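Long-range contact in HTH tetR-type domain-containing protein (Streptomyces coelicolor A3, PDB 3IUV), which is of unknown function in detail but, as a TetR-family protein, probably binds DNA and regulates transcription: residues D141-I155 and E169-V181. Numbering follows the deposited sequence.
Sequences DPTTARALVAVLDGI and EYAREVLTRLIPV
Thr144 OG1 lies beside the ring of Pro180, 3.6 Å from its CG, and Arg177 NH1 of the second subunit hydrogen-bonds to the same oxygen. The hydroxyl also bonds to OD2 of Asp141, the residue just before the helix, although the modelled distance is doubtfully short. Asp141 is the N-cap of the helix: its OD1 accepts from Thr144 N at 3.1 Å, with the donor above the carboxylate plane. The methyl of Thr144, CG2, is anti to the backbone N (OG1 at chi1 -52°) and rests 3.4 Å from Leu178 O. No hydrogen bond joins the two segments, and the rest of the interface is mostly apolar packing. Val151 and Leu178 meet tip to tip, CG1 to CD1, though the position of CG1 is less sure. The other methyl of Val151, CG2, passes Val174 CG1 at 3.8 Å, the two side chains running in opposite directions. Leu148 crosses Leu175 at about a right angle, CD2 to CD2 at 3.9 Å, and its CD2 also touches Ile179 CG1. At the far end Ile155 reaches out with CD1 to Ala171 CB at 4.0 Å, while its CG1 approaches the Tyr170 ring obliquely. The helix axes come within 9.8 Å and run nearly antiparallel, at 157°. This pair belongs to the all-helical C-terminal domain of the TetR fold. Leu148 and Leu152 also pack on helix 121-139, Leu175 and Ile179 on helix 86-98, and Leu178 meets Leu178 of the second subunit, placing the helix pair at the dimer interface.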
ATOM      1  N   ASP A 141      11.002  10.935 -18.952  1.00 82.68           N
ATOM      2  CA  ASP A 141      12.331  10.962 -18.359  1.00 79.42           C
ATOM      3  C   ASP A 141      12.232  10.156 -17.076  1.00 77.19           C
ATOM      4  O   ASP A 141      11.127   9.886 -16.607  1.00 70.75           O
ATOM      5  CB  ASP A 141      12.760  12.399 -18.051  1.00 69.46           C
ATOM      6  CG  ASP A 141      11.993  12.991 -16.899  1.00 75.01           C
ATOM      7  OD1 ASP A 141      12.384  12.771 -15.723  1.00 89.30           O
ATOM      8  OD2 ASP A 141      10.997  13.678 -17.177  1.00 64.31           O
ATOM      9  N   PRO A 142      13.384   9.789 -16.493  1.00 84.57           N
ATOM     10  CA  PRO A 142      13.372   8.880 -15.347  1.00 78.16           C
ATOM     11  C   PRO A 142      12.579   9.485 -14.191  1.00 83.55           C
ATOM     12  O   PRO A 142      11.749   8.814 -13.566  1.00 85.39           O
ATOM     13  CB  PRO A 142      14.862   8.760 -14.971  1.00 59.35           C
ATOM     14  CG  PRO A 142      15.619   9.305 -16.126  1.00 63.99           C
ATOM     15  CD  PRO A 142      14.732  10.327 -16.751  1.00 82.68           C
ATOM     16  N   THR A 143      12.832  10.755 -13.914  1.00 82.26           N
ATOM     17  CA  THR A 143      12.225  11.381 -12.754  1.00 79.31           C
ATOM     18  C   THR A 143      10.695  11.268 -12.823  1.00 75.17           C
ATOM     19  O   THR A 143      10.062  10.623 -11.956  1.00 65.55           O
ATOM     20  CB  THR A 143      12.694  12.826 -12.610  1.00 68.44           C
ATOM     21  OG1 THR A 143      13.966  12.849 -11.944  1.00 70.66           O
ATOM     22  CG2 THR A 143      11.698  13.606 -11.797  1.00 64.75           C
ATOM     23  N   THR A 144      10.127  11.862 -13.876  1.00 65.96           N
ATOM     24  CA  THR A 144       8.706  11.774 -14.188  1.00 61.01           C
ATOM     25  C   THR A 144       8.133  10.375 -14.055  1.00 67.17           C
ATOM     26  O   THR A 144       7.062  10.185 -13.476  1.00 61.86           O
ATOM     27  CB  THR A 144       8.446  12.235 -15.610  1.00 69.30           C
ATOM     28  OG1 THR A 144       9.051  13.515 -15.780  1.00 66.81           O
ATOM     29  CG2 THR A 144       6.912  12.308 -15.914  1.00 56.17           C
ATOM     30  N   ALA A 145       8.842   9.401 -14.609  1.00 67.10           N
ATOM     31  CA  ALA A 145       8.392   8.024 -14.565  1.00 64.25           C
ATOM     32  C   ALA A 145       8.243   7.504 -13.121  1.00 64.20           C
ATOM     33  O   ALA A 145       7.255   6.860 -12.803  1.00 68.45           O
ATOM     34  CB  ALA A 145       9.335   7.144 -15.370  1.00 65.26           C
ATOM     35  N   ARG A 146       9.224   7.768 -12.260  1.00 60.83           N
ATOM     36  CA  ARG A 146       9.135   7.372 -10.864  1.00 62.60           C
ATOM     37  C   ARG A 146       7.942   8.094 -10.225  1.00 71.49           C
ATOM     38  O   ARG A 146       7.165   7.528  -9.466  1.00 60.19           O
ATOM     39  CB  ARG A 146      10.427   7.734 -10.136  1.00 53.47           C
ATOM     40  CG  ARG A 146      11.580   6.816 -10.478  1.00 66.15           C
ATOM     41  CD  ARG A 146      12.909   7.516 -10.293  1.00 86.92           C
ATOM     42  NE  ARG A 146      13.243   7.701  -8.877  1.00105.36           N
ATOM     43  CZ  ARG A 146      14.135   8.576  -8.413  1.00111.97           C
ATOM     44  NH1 ARG A 146      14.791   9.372  -9.249  1.00116.51           N
ATOM     45  NH2 ARG A 146      14.368   8.666  -7.105  1.00112.34           N
ATOM     46  N   ALA A 147       7.790   9.361 -10.561  1.00 63.85           N
ATOM     47  CA  ALA A 147       6.654  10.100 -10.075  1.00 62.12           C
ATOM     48  C   ALA A 147       5.348   9.502 -10.589  1.00 73.03           C
ATOM     49  O   ALA A 147       4.402   9.299  -9.822  1.00 78.79           O
ATOM     50  CB  ALA A 147       6.773  11.564 -10.475  1.00 56.90           C
ATOM     51  N   LEU A 148       5.272   9.236 -11.886  1.00 66.90           N
ATOM     52  CA  LEU A 148       4.035   8.715 -12.427  1.00 56.61           C
ATOM     53  C   LEU A 148       3.704   7.446 -11.667  1.00 60.47           C
ATOM     54  O   LEU A 148       2.637   7.304 -11.088  1.00 68.05           O
ATOM     55  CB  LEU A 148       4.157   8.459 -13.930  1.00 61.97           C
ATOM     56  CG  LEU A 148       4.056   9.726 -14.795  1.00 59.08           C
ATOM     57  CD1 LEU A 148       4.618   9.554 -16.248  1.00 63.98           C
ATOM     58  CD2 LEU A 148       2.621  10.238 -14.808  1.00 57.18           C
ATOM     59  N   VAL A 149       4.657   6.536 -11.638  1.00 63.89           N
ATOM     60  CA  VAL A 149       4.482   5.274 -10.950  1.00 61.93           C
ATOM     61  C   VAL A 149       4.014   5.439  -9.487  1.00 71.15           C
ATOM     62  O   VAL A 149       3.073   4.787  -9.043  1.00 77.69           O
ATOM     63  CB  VAL A 149       5.779   4.487 -11.008  1.00 57.75           C
ATOM     64  CG1 VAL A 149       5.788   3.341  -9.972  1.00 60.59           C
ATOM     65  CG2 VAL A 149       6.002   3.971 -12.438  1.00 71.14           C
ATOM     66  N   ALA A 150       4.676   6.305  -8.737  1.00 68.61           N
ATOM     67  CA  ALA A 150       4.333   6.490  -7.339  1.00 77.07           C
ATOM     68  C   ALA A 150       2.860   6.922  -7.173  1.00 81.52           C
ATOM     69  O   ALA A 150       2.163   6.537  -6.225  1.00 75.58           O
ATOM     70  CB  ALA A 150       5.269   7.513  -6.706  1.00 63.58           C
ATOM     71  N   VAL A 151       2.382   7.719  -8.110  1.00 77.60           N
ATOM     72  CA  VAL A 151       1.031   8.225  -7.996  1.00 71.54           C
ATOM     73  C   VAL A 151      -0.020   7.200  -8.452  1.00 68.23           C
ATOM     74  O   VAL A 151      -1.105   7.142  -7.884  1.00 71.11           O
ATOM     75  CB  VAL A 151       0.885   9.573  -8.700  1.00 67.00           C
ATOM     76  CG1 VAL A 151       0.824   9.392 -10.221  1.00 72.13           C
ATOM     77  CG2 VAL A 151      -0.318  10.282  -8.174  1.00 63.17           C
ATOM     78  N   LEU A 152       0.310   6.366  -9.435  1.00 64.19           N
ATOM     79  CA  LEU A 152      -0.564   5.245  -9.759  1.00 68.90           C
ATOM     80  C   LEU A 152      -0.916   4.466  -8.496  1.00 74.75           C
ATOM     81  O   LEU A 152      -2.092   4.305  -8.158  1.00 79.04           O
ATOM     82  CB  LEU A 152       0.058   4.322 -10.797  1.00 69.38           C
ATOM     83  CG  LEU A 152      -0.018   4.843 -12.245  1.00 80.78           C
ATOM     84  CD1 LEU A 152       1.091   5.837 -12.554  1.00 73.76           C
ATOM     85  CD2 LEU A 152       0.041   3.705 -13.258  1.00 81.12           C
ATOM     86  N   ASP A 153       0.108   4.000  -7.795  1.00 72.80           N
ATOM     87  CA  ASP A 153      -0.081   3.270  -6.546  1.00 67.22           C
ATOM     88  C   ASP A 153      -0.891   4.041  -5.518  1.00 56.93           C
ATOM     89  O   ASP A 153      -1.824   3.503  -4.929  1.00 80.22           O
ATOM     90  CB  ASP A 153       1.267   2.883  -5.939  1.00 80.71           C
ATOM     91  CG  ASP A 153       1.530   1.393  -6.000  1.00 86.44           C
ATOM     92  OD1 ASP A 153       0.571   0.615  -6.213  1.00 92.74           O
ATOM     93  OD2 ASP A 153       2.702   1.006  -5.830  1.00 93.67           O
ATOM     94  N   GLY A 154      -0.527   5.298  -5.298  1.00 58.03           N
ATOM     95  CA  GLY A 154      -1.248   6.178  -4.384  1.00 54.02           C
ATOM     96  C   GLY A 154      -2.719   6.284  -4.727  1.00 64.16           C
ATOM     97  O   GLY A 154      -3.585   5.866  -3.952  1.00 71.45           O
ATOM     98  N   ILE A 155      -3.003   6.838  -5.899  1.00 64.76           N
ATOM     99  CA  ILE A 155      -4.370   6.876  -6.416  1.00 71.95           C
ATOM    100  C   ILE A 155      -5.073   5.524  -6.202  1.00 73.64           C
ATOM    101  O   ILE A 155      -6.142   5.471  -5.612  1.00 75.42           O
ATOM    102  CB  ILE A 155      -4.402   7.323  -7.916  1.00 68.60           C
ATOM    103  CG1 ILE A 155      -4.110   8.826  -8.028  1.00 60.96           C
ATOM    104  CG2 ILE A 155      -5.741   6.962  -8.595  1.00 60.21           C
ATOM    105  CD1 ILE A 155      -3.656   9.330  -9.441  1.00 59.49           C
ATOM    106  N   GLU A 169     -11.316  11.791 -14.157  1.00 89.00           N
ATOM    107  CA  GLU A 169     -11.004  13.171 -14.498  1.00 89.14           C
ATOM    108  C   GLU A 169      -9.900  13.618 -13.558  1.00 84.40           C
ATOM    109  O   GLU A 169      -8.942  14.308 -13.945  1.00 86.39           O
ATOM    110  CB  GLU A 169     -12.238  14.058 -14.305  1.00101.59           C
ATOM    111  CG  GLU A 169     -13.555  13.470 -14.827  1.00119.04           C
ATOM    112  CD  GLU A 169     -14.791  14.219 -14.318  1.00132.11           C
ATOM    113  OE1 GLU A 169     -15.789  13.542 -13.974  1.00136.85           O
ATOM    114  OE2 GLU A 169     -14.765  15.474 -14.258  1.00129.33           O
ATOM    115  N   TYR A 170     -10.059  13.188 -12.313  1.00 82.27           N
ATOM    116  CA  TYR A 170      -9.152  13.492 -11.224  1.00 77.06           C
ATOM    117  C   TYR A 170      -7.754  12.958 -11.501  1.00 66.69           C
ATOM    118  O   TYR A 170      -6.759  13.691 -11.399  1.00 67.26           O
ATOM    119  CB  TYR A 170      -9.707  12.906  -9.914  1.00 82.95           C
ATOM    120  CG  TYR A 170      -8.721  12.881  -8.763  1.00 78.74           C
ATOM    121  CD1 TYR A 170      -8.168  11.677  -8.309  1.00 65.69           C
ATOM    122  CD2 TYR A 170      -8.335  14.063  -8.135  1.00 65.34           C
ATOM    123  CE1 TYR A 170      -7.265  11.662  -7.253  1.00 77.62           C
ATOM    124  CE2 TYR A 170      -7.428  14.058  -7.087  1.00 68.32           C
ATOM    125  CZ  TYR A 170      -6.897  12.862  -6.639  1.00 80.68           C
ATOM    126  OH  TYR A 170      -5.997  12.879  -5.584  1.00 80.80           O
ATOM    127  N   ALA A 171      -7.665  11.680 -11.842  1.00 65.89           N
ATOM    128  CA  ALA A 171      -6.353  11.088 -12.026  1.00 69.70           C
ATOM    129  C   ALA A 171      -5.702  11.809 -13.201  1.00 74.96           C
ATOM    130  O   ALA A 171      -4.537  12.211 -13.132  1.00 73.40           O
ATOM    131  CB  ALA A 171      -6.470   9.591 -12.266  1.00 63.98           C
ATOM    132  N   ARG A 172      -6.491  12.016 -14.252  1.00 68.95           N
ATOM    133  CA  ARG A 172      -6.010  12.677 -15.452  1.00 78.62           C
ATOM    134  C   ARG A 172      -5.356  13.992 -15.094  1.00 72.54           C
ATOM    135  O   ARG A 172      -4.215  14.259 -15.462  1.00 74.68           O
ATOM    136  CB  ARG A 172      -7.160  12.919 -16.426  1.00 86.93           C
ATOM    137  CG  ARG A 172      -6.870  12.410 -17.821  1.00 88.14           C
ATOM    138  CD  ARG A 172      -7.040  13.500 -18.842  1.00110.24           C
ATOM    139  NE  ARG A 172      -6.305  14.695 -18.449  1.00126.90           N
ATOM    140  CZ  ARG A 172      -6.530  15.905 -18.947  1.00135.84           C
ATOM    141  NH1 ARG A 172      -7.476  16.084 -19.866  1.00140.56           N
ATOM    142  NH2 ARG A 172      -5.817  16.937 -18.521  1.00133.05           N
ATOM    143  N   GLU A 173      -6.099  14.814 -14.367  1.00 69.32           N
ATOM    144  CA  GLU A 173      -5.567  16.062 -13.851  1.00 66.81           C
ATOM    145  C   GLU A 173      -4.245  15.891 -13.074  1.00 60.88           C
ATOM    146  O   GLU A 173      -3.283  16.618 -13.307  1.00 68.20           O
ATOM    147  CB  GLU A 173      -6.613  16.734 -12.969  1.00 67.57           C
ATOM    148  CG  GLU A 173      -6.148  18.023 -12.312  1.00 83.44           C
ATOM    149  CD  GLU A 173      -5.886  19.118 -13.307  1.00 86.75           C
ATOM    150  OE1 GLU A 173      -4.970  19.940 -13.069  1.00 79.40           O
ATOM    151  OE2 GLU A 173      -6.588  19.147 -14.339  1.00100.62           O
ATOM    152  N   VAL A 174      -4.196  14.921 -12.168  1.00 56.63           N
ATOM    153  CA  VAL A 174      -3.049  14.759 -11.265  1.00 61.85           C
ATOM    154  C   VAL A 174      -1.829  14.374 -12.059  1.00 70.79           C
ATOM    155  O   VAL A 174      -0.753  14.967 -11.932  1.00 77.07           O
ATOM    156  CB  VAL A 174      -3.287  13.628 -10.242  1.00 63.43           C
ATOM    157  CG1 VAL A 174      -2.052  13.382  -9.437  1.00 55.75           C
ATOM    158  CG2 VAL A 174      -4.457  13.941  -9.310  1.00 63.94           C
ATOM    159  N   LEU A 175      -2.024  13.348 -12.875  1.00 73.50           N
ATOM    160  CA  LEU A 175      -1.001  12.839 -13.763  1.00 67.25           C
ATOM    161  C   LEU A 175      -0.415  13.933 -14.663  1.00 64.70           C
ATOM    162  O   LEU A 175       0.815  14.070 -14.777  1.00 65.21           O
ATOM    163  CB  LEU A 175      -1.563  11.665 -14.571  1.00 67.10           C
ATOM    164  CG  LEU A 175      -2.012  10.473 -13.691  1.00 61.43           C
ATOM    165  CD1 LEU A 175      -2.814   9.427 -14.463  1.00 64.67           C
ATOM    166  CD2 LEU A 175      -0.840   9.811 -13.027  1.00 56.73           C
ATOM    167  N   THR A 176      -1.283  14.734 -15.271  1.00 66.35           N
ATOM    168  CA  THR A 176      -0.838  15.840 -16.134  1.00 73.94           C
ATOM    169  C   THR A 176       0.150  16.782 -15.439  1.00 76.95           C
ATOM    170  O   THR A 176       1.070  17.311 -16.074  1.00 77.32           O
ATOM    171  CB  THR A 176      -2.033  16.673 -16.648  1.00 84.06           C
ATOM    172  OG1 THR A 176      -2.880  15.856 -17.467  1.00 90.84           O
ATOM    173  CG2 THR A 176      -1.544  17.875 -17.457  1.00 74.58           C
ATOM    174  N   ARG A 177      -0.038  16.992 -14.137  1.00 68.81           N
ATOM    175  CA  ARG A 177       0.844  17.889 -13.390  1.00 65.31           C
ATOM    176  C   ARG A 177       2.260  17.368 -13.214  1.00 68.35           C
ATOM    177  O   ARG A 177       3.192  18.133 -12.991  1.00 72.00           O
ATOM    178  CB  ARG A 177       0.251  18.174 -12.027  1.00 59.79           C
ATOM    179  CG  ARG A 177      -1.017  18.977 -12.097  1.00 54.34           C
ATOM    180  CD  ARG A 177      -1.648  19.006 -10.740  1.00 61.60           C
ATOM    181  NE  ARG A 177      -2.955  19.646 -10.756  1.00 70.99           N
ATOM    182  CZ  ARG A 177      -3.480  20.301  -9.720  1.00 73.25           C
ATOM    183  NH1 ARG A 177      -2.800  20.402  -8.577  1.00 67.88           N
ATOM    184  NH2 ARG A 177      -4.687  20.851  -9.827  1.00 60.44           N
ATOM    185  N   LEU A 178       2.409  16.057 -13.278  1.00 67.57           N
ATOM    186  CA  LEU A 178       3.704  15.447 -13.104  1.00 64.61           C
ATOM    187  C   LEU A 178       4.398  15.408 -14.445  1.00 75.83           C
ATOM    188  O   LEU A 178       5.588  15.150 -14.531  1.00 77.51           O
ATOM    189  CB  LEU A 178       3.537  14.033 -12.570  1.00 66.82           C
ATOM    190  CG  LEU A 178       2.675  14.012 -11.311  1.00 76.70           C
ATOM    191  CD1 LEU A 178       2.094  12.627 -11.077  1.00 73.10           C
ATOM    192  CD2 LEU A 178       3.497  14.487 -10.126  1.00 77.73           C
ATOM    193  N   ILE A 179       3.639  15.667 -15.498  1.00 77.37           N
ATOM    194  CA  ILE A 179       4.191  15.637 -16.833  1.00 70.41           C
ATOM    195  C   ILE A 179       4.552  17.073 -17.240  1.00 84.67           C
ATOM    196  O   ILE A 179       3.716  17.982 -17.179  1.00 92.06           O
ATOM    197  CB  ILE A 179       3.201  14.922 -17.793  1.00 80.03           C
ATOM    198  CG1 ILE A 179       2.984  13.480 -17.321  1.00 75.55           C
ATOM    199  CG2 ILE A 179       3.686  14.933 -19.242  1.00 70.08           C
ATOM    200  CD1 ILE A 179       1.937  12.727 -18.097  1.00 76.99           C
ATOM    201  N   PRO A 180       5.830  17.277 -17.601  1.00 91.80           N
ATOM    202  CA  PRO A 180       6.557  18.536 -17.874  1.00 99.19           C
ATOM    203  C   PRO A 180       6.484  19.103 -19.306  1.00109.30           C
ATOM    204  O   PRO A 180       5.840  18.530 -20.179  1.00100.89           O
ATOM    205  CB  PRO A 180       8.021  18.179 -17.559  1.00 79.67           C
ATOM    206  CG  PRO A 180       8.017  16.743 -17.046  1.00 70.00           C
ATOM    207  CD  PRO A 180       6.743  16.127 -17.501  1.00 82.68           C
ATOM    208  N   VAL A 181       7.185  20.221 -19.519  1.00120.78           N
ATOM    209  CA  VAL A 181       7.170  20.984 -20.778  1.00118.12           C
ATOM    210  C   VAL A 181       5.758  21.344 -21.225  1.00118.88           C
ATOM    211  O   VAL A 181       5.326  20.972 -22.313  1.00121.96           O
ATOM    212  CB  VAL A 181       7.901  20.258 -21.936  1.00109.36           C
ATOM    213  CG1 VAL A 181       8.001  21.181 -23.152  1.00110.73           C
ATOM    214  CG2 VAL A 181       9.287  19.795 -21.500  1.00 91.24           C
TER